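Local coordinates for protein ornithine cyclodeaminase (Methanocaldococcus jannaschii, PDB 3MGJ) that is the N-terminal Saccharop_dh_N domain of an enzyme that probably converts ornithine to proline with release of ammonia, using NAD(+), at residues A[20-25]-A[30-35]; A[36-41]-A[46-51]. One frame throughout, in Å; residues are numbered along the deposited sequence.

Interaction 1. Residues A[20-25]-A[30-35]; sequences KVFDKI and GDYKVL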
# COMPACT_ATOMS: atom_id res chain seq x y z
N LYS A 20 4.75 9.60 5.86
CA LYS A 20 5.97 10.26 6.29
C LYS A 20 6.93 10.38 5.11
O LYS A 20 7.42 11.47 4.82
CB LYS A 20 6.60 9.49 7.44
CG LYS A 20 6.14 9.95 8.82
CD LYS A 20 6.71 9.04 9.89
CE LYS A 20 6.14 9.36 11.27
NZ LYS A 20 6.27 8.20 12.20
N VAL A 21 7.20 9.27 4.43
CA VAL A 21 8.02 9.34 3.23
C VAL A 21 7.51 10.41 2.26
O VAL A 21 8.26 11.27 1.83
CB VAL A 21 8.10 7.99 2.52
CG1 VAL A 21 8.53 8.16 1.10
CG2 VAL A 21 9.08 7.12 3.23
N PHE A 22 6.22 10.35 1.93
CA PHE A 22 5.60 11.30 1.02
C PHE A 22 5.78 12.73 1.48
O PHE A 22 6.11 13.63 0.71
CB PHE A 22 4.10 11.01 0.94
CG PHE A 22 3.78 9.66 0.40
CD1 PHE A 22 4.73 8.93 -0.29
CD2 PHE A 22 2.52 9.11 0.56
CE1 PHE A 22 4.44 7.68 -0.80
CE2 PHE A 22 2.22 7.87 0.05
CZ PHE A 22 3.18 7.15 -0.63
N ASP A 23 5.53 12.94 2.76
CA ASP A 23 5.63 14.27 3.34
C ASP A 23 7.02 14.83 3.20
O ASP A 23 7.19 16.00 2.88
CB ASP A 23 5.21 14.24 4.80
CG ASP A 23 3.73 14.50 4.98
OD1 ASP A 23 3.10 15.03 4.04
OD2 ASP A 23 3.20 14.18 6.07
N LYS A 24 8.01 13.98 3.44
CA LYS A 24 9.39 14.42 3.42
C LYS A 24 9.80 14.81 2.01
O LYS A 24 10.29 15.91 1.79
CB LYS A 24 10.30 13.36 4.00
CG LYS A 24 11.63 13.91 4.48
CD LYS A 24 11.50 14.81 5.72
CE LYS A 24 12.53 15.92 5.71
NZ LYS A 24 12.99 16.29 7.08
N ILE A 25 9.60 13.90 1.06
CA ILE A 25 9.76 14.23 -0.35
C ILE A 25 9.10 15.57 -0.73
O ILE A 25 9.77 16.48 -1.23
CB ILE A 25 9.24 13.09 -1.25
CG1 ILE A 25 9.76 11.74 -0.74
CG2 ILE A 25 9.66 13.32 -2.69
CD1 ILE A 25 9.27 10.55 -1.55
N GLY A 30 10.42 17.66 -3.90
CA GLY A 30 10.28 16.60 -4.88
C GLY A 30 8.85 16.14 -5.06
O GLY A 30 7.92 16.61 -4.41
N ASP A 31 8.66 15.22 -5.99
CA ASP A 31 7.39 14.53 -6.12
C ASP A 31 7.68 13.05 -6.14
O ASP A 31 8.81 12.64 -6.39
CB ASP A 31 6.63 14.93 -7.39
CG ASP A 31 5.13 15.02 -7.17
OD1 ASP A 31 4.50 14.01 -6.79
OD2 ASP A 31 4.56 16.12 -7.35
N TYR A 32 6.66 12.24 -5.88
CA TYR A 32 6.82 10.81 -5.87
C TYR A 32 5.66 10.20 -6.64
O TYR A 32 4.63 10.83 -6.86
CB TYR A 32 6.76 10.29 -4.44
CG TYR A 32 5.40 10.58 -3.82
CD1 TYR A 32 4.34 9.67 -3.95
CD2 TYR A 32 5.17 11.77 -3.14
CE1 TYR A 32 3.11 9.94 -3.40
CE2 TYR A 32 3.93 12.04 -2.58
CZ TYR A 32 2.92 11.13 -2.72
OH TYR A 32 1.70 11.41 -2.16
N LYS A 33 5.84 8.95 -7.01
CA LYS A 33 4.78 8.16 -7.59
C LYS A 33 4.99 6.74 -7.14
O LYS A 33 6.06 6.17 -7.32
CB LYS A 33 4.85 8.24 -9.09
CG LYS A 33 4.03 7.20 -9.79
CD LYS A 33 2.82 7.79 -10.47
CE LYS A 33 2.22 6.78 -11.41
NZ LYS A 33 0.80 7.04 -11.65
N VAL A 34 3.96 6.16 -6.54
CA VAL A 34 4.02 4.77 -6.14
C VAL A 34 3.87 3.88 -7.37
O VAL A 34 2.89 3.97 -8.09
CB VAL A 34 2.93 4.45 -5.12
CG1 VAL A 34 3.11 3.06 -4.55
CG2 VAL A 34 2.97 5.49 -4.02
N LEU A 35 4.86 3.03 -7.62
CA LEU A 35 4.93 2.22 -8.82
C LEU A 35 4.34 0.86 -8.63
O LEU A 35 3.56 0.39 -9.44
CB LEU A 35 6.38 2.04 -9.27
CG LEU A 35 7.09 3.25 -9.86
CD1 LEU A 35 8.49 2.86 -10.25
CD2 LEU A 35 6.34 3.81 -11.05
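F22 and I25 on helix 17-27 pack against Y32 and V34 of strand 31-38, the first helix-to-strand return of a ferredoxin-like beta-alpha-beta-beta-alpha-beta fold. Within this chain the strand is an outermost one of the four-stranded antiparallel sheet, and the helix packs on one face of that sheet. The axes of segments 20-25 and 31-35 approach to 8.2 Å and run roughly antiparallel, at 150°.

Two aromatic rings form the centre of the contact. F22 and Y32 make an offset stack with centroids 4.0 Å apart and planes only 1° from parallel. The overlap is broad: CD1 of F22 sits over the middle of the tyrosine ring, CE1 of Y32 sits over the middle of the phenylalanine ring, and CG of F22 lies 3.6 Å from CZ of Y32. Y32 carries its ring between its own backbone N and carbonyl carbon (chi1 63°), which tips it back toward the helix beneath F22. The phenol OH ends up over the CG and CD2 side of the F22 ring. At the far end of that ring, CZ of F22 meets V34 CG2 at 3.8 Å.

I25 meets the root of the tyrosine, its CD1 3.8 Å from Y32 CB. Its side chain also reaches L68 of helix 58-74 and V53 of the neighbouring strand 47-55, which makes it part of the core between sheet and helices. Y32, closer to the surface, packs on K41 of the second subunit.

The backbone closes the turn out of the helix: G30 N donates to I25 O at 3.0 Å, pinning the chain just before the strand begins. One residue on, the carboxylate of D31 accepts the backbone N-H that follows it, with Y32 N 2.9 Å from D31 OD1.

Interaction 2. Residues A[36-41]-A[46-51]; sequences EFEIGK and PSYAKI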
# COMPACT_ATOMS: atom_id res chain seq x y z
N GLU A 36 4.74 0.21 -7.55
CA GLU A 36 4.26 -1.12 -7.21
C GLU A 36 3.90 -1.22 -5.73
O GLU A 36 4.39 -0.46 -4.91
CB GLU A 36 5.30 -2.18 -7.56
CG GLU A 36 5.71 -2.11 -9.01
CD GLU A 36 6.52 -3.31 -9.46
OE1 GLU A 36 6.79 -4.21 -8.63
OE2 GLU A 36 6.88 -3.34 -10.66
N PHE A 37 3.04 -2.17 -5.41
CA PHE A 37 2.75 -2.47 -4.03
C PHE A 37 2.38 -3.93 -3.90
O PHE A 37 1.41 -4.37 -4.49
CB PHE A 37 1.62 -1.59 -3.52
CG PHE A 37 1.56 -1.53 -2.04
CD1 PHE A 37 1.12 -2.61 -1.31
CD2 PHE A 37 1.98 -0.40 -1.38
CE1 PHE A 37 1.08 -2.57 0.08
CE2 PHE A 37 1.94 -0.36 0.01
CZ PHE A 37 1.48 -1.45 0.74
N GLU A 38 3.16 -4.69 -3.14
CA GLU A 38 2.93 -6.12 -3.00
C GLU A 38 2.71 -6.51 -1.53
O GLU A 38 3.56 -6.24 -0.70
CB GLU A 38 4.12 -6.87 -3.57
CG GLU A 38 3.77 -8.09 -4.40
CD GLU A 38 3.49 -7.77 -5.88
OE1 GLU A 38 3.40 -6.56 -6.22
OE2 GLU A 38 3.37 -8.73 -6.70
N ILE A 39 1.59 -7.15 -1.23
CA ILE A 39 1.30 -7.65 0.12
C ILE A 39 1.76 -9.10 0.30
O ILE A 39 1.67 -9.91 -0.63
CB ILE A 39 -0.23 -7.58 0.45
CG1 ILE A 39 -0.62 -6.19 0.93
CG2 ILE A 39 -0.62 -8.55 1.51
CD1 ILE A 39 -0.60 -5.18 -0.18
N GLY A 40 2.24 -9.41 1.51
CA GLY A 40 2.67 -10.75 1.87
C GLY A 40 1.52 -11.71 2.11
O GLY A 40 0.38 -11.28 2.33
N LYS A 41 1.80 -13.01 2.05
CA LYS A 41 0.73 -14.01 2.12
C LYS A 41 -0.02 -14.03 3.46
O LYS A 41 -1.19 -14.34 3.50
CB LYS A 41 1.26 -15.41 1.77
CG LYS A 41 0.47 -16.56 2.38
CD LYS A 41 0.99 -17.89 1.87
CE LYS A 41 0.32 -19.04 2.58
NZ LYS A 41 0.63 -19.03 4.04
N PRO A 46 6.28 -9.77 5.11
CA PRO A 46 6.55 -8.38 4.75
C PRO A 46 5.88 -7.98 3.45
O PRO A 46 5.80 -8.77 2.52
CB PRO A 46 8.08 -8.37 4.55
CG PRO A 46 8.57 -9.72 5.05
CD PRO A 46 7.44 -10.63 4.81
N SER A 47 5.41 -6.75 3.39
CA SER A 47 4.95 -6.21 2.12
C SER A 47 6.07 -5.37 1.53
O SER A 47 7.08 -5.13 2.18
CB SER A 47 3.71 -5.34 2.31
OG SER A 47 2.79 -5.97 3.19
N TYR A 48 5.91 -4.92 0.30
CA TYR A 48 6.88 -3.98 -0.22
C TYR A 48 6.24 -2.95 -1.12
O TYR A 48 5.21 -3.20 -1.73
CB TYR A 48 8.07 -4.69 -0.90
CG TYR A 48 7.80 -5.32 -2.24
CD1 TYR A 48 7.61 -4.53 -3.37
CD2 TYR A 48 7.77 -6.70 -2.39
CE1 TYR A 48 7.37 -5.10 -4.62
CE2 TYR A 48 7.53 -7.28 -3.65
CZ TYR A 48 7.33 -6.47 -4.75
OH TYR A 48 7.09 -7.03 -5.98
N ALA A 49 6.82 -1.77 -1.15
CA ALA A 49 6.36 -0.72 -2.03
C ALA A 49 7.54 -0.20 -2.84
O ALA A 49 8.62 0.02 -2.30
CB ALA A 49 5.75 0.38 -1.21
N LYS A 50 7.35 -0.02 -4.14
CA LYS A 50 8.31 0.71 -4.94
C LYS A 50 7.78 2.12 -5.24
O LYS A 50 6.68 2.30 -5.71
CB LYS A 50 8.62 -0.01 -6.25
CG LYS A 50 9.28 -1.33 -6.10
CD LYS A 50 9.66 -1.84 -7.47
CE LYS A 50 10.51 -3.10 -7.38
NZ LYS A 50 9.74 -4.33 -7.67
N ILE A 51 8.60 3.11 -4.95
CA ILE A 51 8.24 4.49 -5.11
C ILE A 51 9.34 5.15 -5.90
O ILE A 51 10.52 4.99 -5.60
CB ILE A 51 8.20 5.19 -3.75
CG1 ILE A 51 7.14 4.54 -2.87
CG2 ILE A 51 7.99 6.67 -3.91
CD1 ILE A 51 7.36 4.76 -1.41
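E36 faces K50 across the hairpin of strands 31-38 and 47-55, an antiparallel hydrogen-bonded pair. K50 N donates to E36 O at 3.1 Å, while the return bond from E36 N to K50 O is weak. Their side chains run alongside each other on one face of the sheet and end in a salt bridge, K50 NZ to E36 OE1 at 3.1 Å. The ammonium comes in from well above the carboxylate plane, 59° out of it.

F37 points to the other face and forms a non-hydrogen-bonded pair with A49. With CG anti to the backbone N (chi1 -162°), Y48 O lies over the rim of one face of its ring, and CD2 touches A49 CB at 3.9 Å.

E38 returns to the face of E36 and is bonded twice to Y48: E38 N to Y48 O and Y48 N to E38 O are both 2.9 Å. Its CB makes a CH-pi contact over the tyrosine ring, 3.6 Å from the centroid and 20° off the normal. Beyond it the chain bends at chi2, and the carboxylate lies almost parallel to the ring. I39 has already left the strand, yet its CA still passes 3.8 Å from S47 OG.

Strand 47-55 is flanked on its other side by strand 2-10, where A49 and S47 make backbone hydrogen bonds with L8 and G10. The F37 ring packs on I12 and I13 of the loop after that strand, and stacks on F37 of the second subunit.

How the interactions relate
Strand 31-38 serves both contacts in succession: interaction 1 uses its first half to receive helix 17-27, and interaction 2 uses its second half to build the hairpin. Their centres lie 16 Å apart, but they join directly in a classic beta bulge, where the consecutive N-H groups of L35 and E36 share K50 O. L35 N comes 2.7 Å from K50 O, a probable hydrogen bond, and the bond from E36 N is weak. On the helix-facing side, CB of Y32 also touches I51 CG2 at 3.9 Å. The second subunit meets both contacts, packing its K41 on Y32 of interaction 1 and stacking its F37 on F37 of interaction 2.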